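Local coordinates for molybdate-binding protein MolA (Haemophilus influenzae, PDB 3PSA) that binds molybdate or tungstate, though not sulfate or phosphate, in the periplasm and serves as the solute-binding subunit of the low-affinity molybdate importer MolBCA, at residues V22-Q27 with D86-T91; M188-L193 with D242-V247. One frame throughout, in Å; residues are numbered along the deposited sequence.

The two contacts show how a periplasmic binding protein builds an anion site from two similar lobes. Each lobe has a four-stranded parallel sheet in strand order 2-1-3-4, and each contact joins two neighbouring strands of one sheet or the loops that follow them. Contact 1 lies within its sheet: strand 21-24 pairs with strand 87-91 through backbone hydrogen bonds and aliphatic packing. Contact 2 lies just past strands 184-188 and 237-240, where loops pack mainly through side chains, without a hydrogen bond between them, still largely buried though Pro191 and Tyr244 are partly exposed. Their centres are about 25 Å apart, yet His26, Gln27 and Arg243 all bind the tungstate between the lobes.

Contact 1: V22-Q27 with D86-T91; sequences VVLQHQ and DVVFVT. With WO4 (tungstate(VI)ion), chain B.
Val22 O accepts one hydrogen bond from the neighbouring strand, from the backbone N-H of Phe89 at 2.9 Å, and a weaker CA-H...O contact from Val88 CA at 3.3 Å. Val22 N donates to Val87 O, and Leu24 N to Phe89 O at 2.8 Å, which completes the ladder of two parallel central strands whose segment axes differ by only 8°. Side chains alternate between the sheet's faces. On one, Leu24 CD1 meets Val88 CG1 at 3.9 Å, and Met98 of helix 96-104 packs against Leu24. On the other, Val23 runs alongside Phe89, its CG2 methyl against CD2 of the ring.

Beyond Leu24 the strands part. A water takes over the ladder, donating to Leu24 O and accepting from Thr91 N. Farther on, the side chains of Gln25 and Thr91 cross at about a right angle, and a second water links Thr91 OG1 to Gln27 OE1.

Helix 26-34 begins here, and its first residues face the ligand. His26 NE2 donates an almost straight bond of 2.7 Å to tungstate O2, in the plane of the imidazole. The bend of Gln27 at chi2 (92°) accompanies an amide folded back onto this ring, with OE1 3.4 Å above its centre, while NE2 makes a weak hydrogen bond to tungstate O4. Through the water on Gln27 OE1, Thr91 acts as a second-shell partner. The oxyanion is thus met by N-H groups whose direction the strand-helix junction probably helps to set.

Contact 2: M188-L193 with D242-V247; sequences MANPDL and DRYPDV. With WO4 (tungstate(VI)ion), chain B.
Pro191 lies across the Tyr244 ring at about a right angle, joining the loops that follow two adjacent strands of a parallel alpha/beta lobe, a hallmark of the solute-binding protein fold. It is a CH-pi contact: Pro191 CG sits 3.9 Å from the ring centroid and 19° off the ring normal. Arg243 CG occupies the opposite face, 3.6 Å above the plane and offset toward the rim, so the tyrosine is held between the proline and its own chain neighbour. Its hydroxyl is bonded to Lys50 NZ, from helix 48-52 after strand 41-44 of the other sheet, a bond that reaches across to the other lobe. The Asn190 side chain runs at a slant to that of Tyr244, its amide plane 68° from the ring plane, with ND2 3.9 Å from Tyr244 CE2. The same ND2 makes weak hydrogen bonds to Gln241 OE1 and to Tyr196 OH, which also hydrogen-bonds to the tungstate.

A type I turn from Tyr244 to Val247, closed by Val247 N donating to Tyr244 O, leads into helix 247-252 and returns a branched side chain to the first loop. With CG1 anti to the backbone N (chi1 166°), Val247 reaches Ala189 O through that methyl at 3.6 Å, while CG2 rests on Pro191 CG at 3.9 Å.

From the far face of the tyrosine ring, Arg243 runs extended from CG to NE and presents its guanidinium edge to the tungstate, with the tungsten atom in the guanidinium plane. Gln241 OE1 accepts from NH2 and Gln51 O from NH1, which probably fixes the group's turn. NH1 and NH2 share tungstate O2, and NH2 also donates to O3 at 3.0 Å.

Contact 1: V22-Q27 with D86-T91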
ATOM      1  N   VAL A  22       9.166  10.528 -13.372  1.00  9.74           N
ATOM      2  CA  VAL A  22       8.243  11.280 -12.537  1.00  9.73           C
ATOM      3  C   VAL A  22       7.254  10.258 -12.001  1.00  9.33           C
ATOM      4  O   VAL A  22       6.626   9.544 -12.756  1.00 10.47           O
ATOM      5  CB  VAL A  22       7.528  12.459 -13.284  1.00 10.45           C
ATOM      6  CG1 VAL A  22       6.367  13.000 -12.447  1.00 10.27           C
ATOM      7  CG2 VAL A  22       8.516  13.574 -13.503  1.00  9.67           C
ATOM      8  N   VAL A  23       7.136  10.186 -10.693  1.00  8.36           N
ATOM      9  CA  VAL A  23       6.326   9.149 -10.080  1.00  8.80           C
ATOM     10  C   VAL A  23       5.110   9.737  -9.385  1.00  7.69           C
ATOM     11  O   VAL A  23       5.212  10.288  -8.273  1.00  7.23           O
ATOM     12  CB  VAL A  23       7.178   8.347  -9.106  1.00  8.08           C
ATOM     13  CG1 VAL A  23       6.332   7.254  -8.499  1.00  8.65           C
ATOM     14  CG2 VAL A  23       8.372   7.701  -9.888  1.00  8.38           C
ATOM     15  N   LEU A  24       3.948   9.606 -10.035  1.00  8.83           N
ATOM     16  CA  LEU A  24       2.728  10.248  -9.493  1.00  9.05           C
ATOM     17  C   LEU A  24       1.861   9.232  -8.711  1.00  8.78           C
ATOM     18  O   LEU A  24       0.624   9.233  -8.801  1.00  9.36           O
ATOM     19  CB  LEU A  24       1.902  10.996 -10.579  1.00 10.41           C
ATOM     20  CG  LEU A  24       2.626  12.102 -11.403  1.00  8.16           C
ATOM     21  CD1 LEU A  24       1.749  12.646 -12.446  1.00  9.92           C
ATOM     22  CD2 LEU A  24       3.194  13.270 -10.606  1.00 11.17           C
ATOM     23  N   GLN A  25       2.506   8.365  -7.933  1.00  8.62           N
ATOM     24  CA  GLN A  25       1.760   7.414  -7.111  1.00  8.49           C
ATOM     25  C   GLN A  25       2.670   7.017  -5.990  1.00  7.93           C
ATOM     26  O   GLN A  25       3.854   6.671  -6.230  1.00  9.01           O
ATOM     27  CB  GLN A  25       1.428   6.145  -7.885  1.00  7.71           C
ATOM     28  CG  GLN A  25       0.545   5.170  -7.092  1.00 10.06           C
ATOM     29  CD  GLN A  25       0.599   3.749  -7.616  1.00  9.45           C
ATOM     30  OE1 GLN A  25      -0.430   3.173  -8.023  1.00 11.78           O
ATOM     31  NE2 GLN A  25       1.775   3.164  -7.595  1.00  9.48           N
ATOM     32  N   HIS A  26       2.138   7.067  -4.760  1.00  7.78           N
ATOM     33  CA  HIS A  26       2.937   6.792  -3.598  1.00  7.79           C
ATOM     34  C   HIS A  26       3.364   5.316  -3.469  1.00  7.88           C
ATOM     35  O   HIS A  26       4.471   5.031  -2.973  1.00  8.06           O
ATOM     36  CB  HIS A  26       2.219   7.288  -2.316  1.00  7.72           C
ATOM     37  CG  HIS A  26       0.797   6.810  -2.179  1.00  9.71           C
ATOM     38  ND1 HIS A  26      -0.213   7.219  -3.022  1.00 10.79           N
ATOM     39  CD2 HIS A  26       0.196   6.033  -1.248  1.00  8.36           C
ATOM     40  CE1 HIS A  26      -1.359   6.674  -2.667  1.00  8.75           C
ATOM     41  NE2 HIS A  26      -1.141   5.943  -1.589  1.00  9.15           N
ATOM     42  N   GLN A  27       2.540   4.383  -3.933  1.00  8.81           N
ATOM     43  CA  GLN A  27       2.904   2.982  -3.867  1.00  7.80           C
ATOM     44  C   GLN A  27       4.094   2.686  -4.769  1.00  7.45           C
ATOM     45  O   GLN A  27       5.030   2.061  -4.336  1.00  7.08           O
ATOM     46  CB  GLN A  27       1.752   2.068  -4.269  1.00  8.39           C
ATOM     47  CG  GLN A  27       0.600   2.102  -3.280  1.00 10.29           C
ATOM     48  CD  GLN A  27      -0.487   3.128  -3.625  1.00 11.55           C
ATOM     49  OE1 GLN A  27      -0.304   3.989  -4.511  1.00 11.83           O
ATOM     50  NE2 GLN A  27      -1.660   3.028  -2.928  1.00  8.38           N
ATOM     51  N   ASP A  86      11.650  11.348 -18.694  1.00 12.49           N
ATOM     52  CA  ASP A  86      11.679  10.284 -19.672  1.00 11.27           C
ATOM     53  C   ASP A  86      10.542   9.257 -19.549  1.00 10.56           C
ATOM     54  O   ASP A  86      10.317   8.510 -20.462  1.00 12.23           O
ATOM     55  CB  ASP A  86      13.063   9.591 -19.796  1.00 12.68           C
ATOM     56  CG  ASP A  86      13.732   9.284 -18.463  1.00 12.68           C
ATOM     57  OD1 ASP A  86      13.077   9.238 -17.396  1.00 13.92           O
ATOM     58  OD2 ASP A  86      14.960   8.988 -18.504  1.00 16.13           O
ATOM     59  N   VAL A  87       9.879   9.229 -18.406  1.00  9.14           N
ATOM     60  CA  VAL A  87       8.673   8.400 -18.172  1.00  8.97           C
ATOM     61  C   VAL A  87       7.830   8.965 -17.022  1.00  8.62           C
ATOM     62  O   VAL A  87       8.343   9.637 -16.146  1.00  7.24           O
ATOM     63  CB  VAL A  87       9.062   6.929 -17.876  1.00  8.21           C
ATOM     64  CG1 VAL A  87       9.886   6.765 -16.549  1.00 10.89           C
ATOM     65  CG2 VAL A  87       7.826   6.034 -17.874  1.00  9.72           C
ATOM     66  N   VAL A  88       6.532   8.685 -17.015  1.00  7.52           N
ATOM     67  CA  VAL A  88       5.679   9.073 -15.872  1.00  8.03           C
ATOM     68  C   VAL A  88       4.938   7.837 -15.385  1.00  8.05           C
ATOM     69  O   VAL A  88       4.152   7.266 -16.137  1.00  8.51           O
ATOM     70  CB  VAL A  88       4.671  10.214 -16.227  1.00  8.48           C
ATOM     71  CG1 VAL A  88       3.844  10.581 -15.020  1.00  8.95           C
ATOM     72  CG2 VAL A  88       5.458  11.440 -16.749  1.00  8.13           C
ATOM     73  N   PHE A  89       5.102   7.486 -14.105  1.00  8.00           N
ATOM     74  CA  PHE A  89       4.265   6.441 -13.498  1.00  7.21           C
ATOM     75  C   PHE A  89       2.983   7.084 -12.965  1.00  7.85           C
ATOM     76  O   PHE A  89       3.039   8.079 -12.237  1.00  6.97           O
ATOM     77  CB  PHE A  89       4.963   5.755 -12.316  1.00  7.19           C
ATOM     78  CG  PHE A  89       6.112   4.863 -12.722  1.00  9.41           C
ATOM     79  CD1 PHE A  89       5.927   3.498 -12.910  1.00  8.20           C
ATOM     80  CD2 PHE A  89       7.375   5.392 -12.911  1.00  8.22           C
ATOM     81  CE1 PHE A  89       7.003   2.662 -13.305  1.00  6.40           C
ATOM     82  CE2 PHE A  89       8.445   4.549 -13.294  1.00  9.39           C
ATOM     83  CZ  PHE A  89       8.243   3.200 -13.471  1.00  6.30           C
ATOM     84  N   VAL A  90       1.832   6.494 -13.274  1.00  8.74           N
ATOM     85  CA  VAL A  90       0.571   7.005 -12.709  1.00  9.11           C
ATOM     86  C   VAL A  90      -0.209   5.857 -12.052  1.00  9.47           C
ATOM     87  O   VAL A  90       0.032   4.675 -12.330  1.00  9.41           O
ATOM     88  CB  VAL A  90      -0.322   7.681 -13.789  1.00 10.57           C
ATOM     89  CG1 VAL A  90       0.400   8.857 -14.464  1.00 11.05           C
ATOM     90  CG2 VAL A  90      -0.855   6.640 -14.812  1.00  8.88           C
ATOM     91  N   THR A  91      -1.142   6.196 -11.187  1.00  9.74           N
ATOM     92  CA  THR A  91      -1.964   5.169 -10.570  1.00 10.15           C
ATOM     93  C   THR A  91      -3.016   4.681 -11.588  1.00  9.97           C
ATOM     94  O   THR A  91      -3.421   5.395 -12.512  1.00 10.49           O
ATOM     95  CB  THR A  91      -2.607   5.671  -9.248  1.00 10.51           C
ATOM     96  OG1 THR A  91      -3.181   4.564  -8.510  1.00 10.72           O
ATOM     97  CG2 THR A  91      -3.695   6.676  -9.544  1.00 13.12           C
TER
HETATM   98  W   WO4 B 770      -4.287   3.538  -0.494  1.00 15.53           W
HETATM   99  O1  WO4 B 770      -4.976   4.280  -2.116  1.00 14.38           O
HETATM  100  O2  WO4 B 770      -3.008   4.750  -0.022  1.00  8.79           O
HETATM  101  O3  WO4 B 770      -5.043   3.140   1.176  1.00  9.48           O
HETATM  102  O4  WO4 B 770      -3.430   2.060  -0.976  1.00  6.15           O
HETATM  103  O   HOH W   1      -1.325   9.036 -10.755  1.00  7.69           O
HETATM  104  O   HOH W   2      -2.582   5.023  -5.854  1.00 13.35           O

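Contact 2: M188-L193 with D242-V247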
ATOM      1  N   MET A 188     -10.739  -0.925  10.287  1.00 11.35           N
ATOM      2  CA  MET A 188      -9.711   0.036   9.951  1.00 11.99           C
ATOM      3  C   MET A 188     -10.283   1.453   9.960  1.00 11.59           C
ATOM      4  O   MET A 188     -11.099   1.824   9.091  1.00 11.41           O
ATOM      5  CB  MET A 188      -9.139  -0.316   8.579  1.00 12.71           C
ATOM      6  CG  MET A 188      -8.135   0.676   8.020  1.00 15.30           C
ATOM      7  SD  MET A 188      -6.799   1.095   9.151  1.00 20.61           S
ATOM      8  CE  MET A 188      -5.851  -0.371   9.145  1.00 22.41           C
ATOM      9  N   ALA A 189      -9.836   2.247  10.918  1.00 12.37           N
ATOM     10  CA  ALA A 189     -10.343   3.624  11.054  1.00 12.42           C
ATOM     11  C   ALA A 189      -9.420   4.636  10.372  1.00 12.43           C
ATOM     12  O   ALA A 189      -8.326   4.932  10.867  1.00 13.18           O
ATOM     13  CB  ALA A 189     -10.543   3.940  12.503  1.00 13.12           C
ATOM     14  N   ASN A 190      -9.848   5.131   9.209  1.00 13.60           N
ATOM     15  CA  ASN A 190      -9.159   6.256   8.546  1.00 13.24           C
ATOM     16  C   ASN A 190      -9.820   7.611   8.919  1.00 13.37           C
ATOM     17  O   ASN A 190     -10.962   7.632   9.418  1.00 13.83           O
ATOM     18  CB  ASN A 190      -9.086   6.066   7.021  1.00 13.30           C
ATOM     19  CG  ASN A 190      -7.911   5.184   6.570  1.00 13.79           C
ATOM     20  OD1 ASN A 190      -7.527   4.209   7.239  1.00 10.45           O
ATOM     21  ND2 ASN A 190      -7.338   5.533   5.422  1.00 16.74           N
ATOM     22  N   PRO A 191      -9.125   8.750   8.653  1.00 13.43           N
ATOM     23  CA  PRO A 191      -9.650  10.064   9.012  1.00 15.38           C
ATOM     24  C   PRO A 191     -11.044  10.262   8.453  1.00 15.94           C
ATOM     25  O   PRO A 191     -11.391   9.679   7.424  1.00 16.63           O
ATOM     26  CB  PRO A 191      -8.726  11.010   8.260  1.00 15.62           C
ATOM     27  CG  PRO A 191      -7.411  10.274   8.292  1.00 13.52           C
ATOM     28  CD  PRO A 191      -7.779   8.866   8.059  1.00 14.86           C
ATOM     29  N   ASP A 192     -11.809  11.098   9.138  1.00 18.34           N
ATOM     30  CA  ASP A 192     -13.134  11.545   8.709  1.00 18.99           C
ATOM     31  C   ASP A 192     -14.089  10.391   8.402  1.00 17.74           C
ATOM     32  O   ASP A 192     -14.730  10.364   7.365  1.00 19.39           O
ATOM     33  CB  ASP A 192     -13.015  12.534   7.536  1.00 20.37           C
ATOM     34  CG  ASP A 192     -11.942  13.590   7.762  1.00 24.33           C
ATOM     35  OD1 ASP A 192     -11.941  14.236   8.837  1.00 29.05           O
ATOM     36  OD2 ASP A 192     -11.083  13.761   6.862  1.00 29.96           O
ATOM     37  N   LEU A 193     -14.158   9.421   9.321  1.00 16.65           N
ATOM     38  CA  LEU A 193     -14.955   8.207   9.144  1.00 15.62           C
ATOM     39  C   LEU A 193     -14.699   7.408   7.855  1.00 13.83           C
ATOM     40  O   LEU A 193     -15.596   6.762   7.324  1.00 13.61           O
ATOM     41  CB  LEU A 193     -16.442   8.501   9.373  1.00 15.57           C
ATOM     42  CG  LEU A 193     -16.752   8.719  10.859  1.00 17.01           C
ATOM     43  CD1 LEU A 193     -18.048   9.506  11.008  1.00 18.52           C
ATOM     44  CD2 LEU A 193     -16.822   7.426  11.604  1.00 18.56           C
ATOM     45  N   ASP A 242      -0.264   3.962  10.330  1.00  8.86           N
ATOM     46  CA  ASP A 242       0.794   4.787  10.919  1.00 10.47           C
ATOM     47  C   ASP A 242       0.828   6.197  10.350  1.00  9.43           C
ATOM     48  O   ASP A 242       1.264   7.135  11.057  1.00 10.52           O
ATOM     49  CB  ASP A 242       2.150   4.143  10.676  1.00 10.97           C
ATOM     50  CG  ASP A 242       3.238   4.810  11.487  1.00 14.54           C
ATOM     51  OD1 ASP A 242       3.034   5.031  12.718  1.00 15.18           O
ATOM     52  OD2 ASP A 242       4.254   5.146  10.869  1.00 16.08           O
ATOM     53  N   ARG A 243       0.405   6.365   9.085  1.00 10.19           N
ATOM     54  CA  ARG A 243       0.488   7.691   8.432  1.00 10.19           C
ATOM     55  C   ARG A 243      -0.559   8.643   8.980  1.00 11.09           C
ATOM     56  O   ARG A 243      -0.417   9.851   8.773  1.00  9.29           O
ATOM     57  CB  ARG A 243       0.353   7.603   6.912  1.00 10.29           C
ATOM     58  CG  ARG A 243      -0.953   7.046   6.467  1.00 10.11           C
ATOM     59  CD  ARG A 243      -0.972   6.769   4.988  1.00 13.37           C
ATOM     60  NE  ARG A 243      -2.123   5.934   4.650  1.00 13.37           N
ATOM     61  CZ  ARG A 243      -2.440   5.609   3.408  1.00 12.95           C
ATOM     62  NH1 ARG A 243      -1.710   6.088   2.406  1.00 11.42           N
ATOM     63  NH2 ARG A 243      -3.492   4.830   3.161  1.00 13.57           N
ATOM     64  N   TYR A 244      -1.580   8.100   9.667  1.00 11.78           N
ATOM     65  CA  TYR A 244      -2.659   8.896  10.270  1.00 12.82           C
ATOM     66  C   TYR A 244      -2.762   8.830  11.799  1.00 13.44           C
ATOM     67  O   TYR A 244      -3.840   8.527  12.329  1.00 13.79           O
ATOM     68  CB  TYR A 244      -4.007   8.539   9.624  1.00 12.62           C
ATOM     69  CG  TYR A 244      -4.033   8.845   8.137  1.00 13.30           C
ATOM     70  CD1 TYR A 244      -3.648  10.103   7.654  1.00 14.24           C
ATOM     71  CD2 TYR A 244      -4.423   7.873   7.208  1.00 15.32           C
ATOM     72  CE1 TYR A 244      -3.669  10.388   6.272  1.00 19.65           C
ATOM     73  CE2 TYR A 244      -4.448   8.154   5.826  1.00 16.81           C
ATOM     74  CZ  TYR A 244      -4.069   9.411   5.371  1.00 17.21           C
ATOM     75  OH  TYR A 244      -4.092   9.690   4.009  1.00 22.00           O
ATOM     76  N   PRO A 245      -1.673   9.190  12.518  1.00 14.38           N
ATOM     77  CA  PRO A 245      -1.618   8.901  13.959  1.00 15.24           C
ATOM     78  C   PRO A 245      -2.645   9.711  14.798  1.00 15.62           C
ATOM     79  O   PRO A 245      -3.068   9.220  15.842  1.00 15.94           O
ATOM     80  CB  PRO A 245      -0.170   9.261  14.335  1.00 16.82           C
ATOM     81  CG  PRO A 245       0.163  10.398  13.404  1.00 14.27           C
ATOM     82  CD  PRO A 245      -0.550  10.045  12.096  1.00 15.08           C
ATOM     83  N   ASP A 246      -3.078  10.886  14.330  1.00 15.49           N
ATOM     84  CA  ASP A 246      -4.053  11.708  15.097  1.00 16.50           C
ATOM     85  C   ASP A 246      -5.371  10.971  15.333  1.00 16.29           C
ATOM     86  O   ASP A 246      -6.129  11.313  16.254  1.00 16.30           O
ATOM     87  CB  ASP A 246      -4.425  13.040  14.400  1.00 17.99           C
ATOM     88  CG  ASP A 246      -3.250  13.987  14.196  1.00 21.27           C
ATOM     89  OD1 ASP A 246      -2.216  13.875  14.884  1.00 25.79           O
ATOM     90  OD2 ASP A 246      -3.401  14.868  13.315  1.00 26.36           O
ATOM     91  N   VAL A 247      -5.659   9.984  14.486  1.00 16.82           N
ATOM     92  CA  VAL A 247      -6.928   9.252  14.538  1.00 16.55           C
ATOM     93  C   VAL A 247      -7.067   8.458  15.854  1.00 16.33           C
ATOM     94  O   VAL A 247      -8.173   8.327  16.403  1.00 17.75           O
ATOM     95  CB  VAL A 247      -7.126   8.331  13.287  1.00 15.98           C
ATOM     96  CG1 VAL A 247      -8.254   7.330  13.507  1.00 18.09           C
ATOM     97  CG2 VAL A 247      -7.339   9.156  11.995  1.00 15.97           C
TER
HETATM   98  W   WO4 B 770      -4.287   3.538  -0.494  1.00 15.53           W
HETATM   99  O1  WO4 B 770      -4.976   4.280  -2.116  1.00 14.38           O
HETATM  100  O2  WO4 B 770      -3.008   4.750  -0.022  1.00  8.79           O
HETATM  101  O3  WO4 B 770      -5.043   3.140   1.176  1.00  9.48           O
HETATM  102  O4  WO4 B 770      -3.430   2.060  -0.976  1.00  6.15           O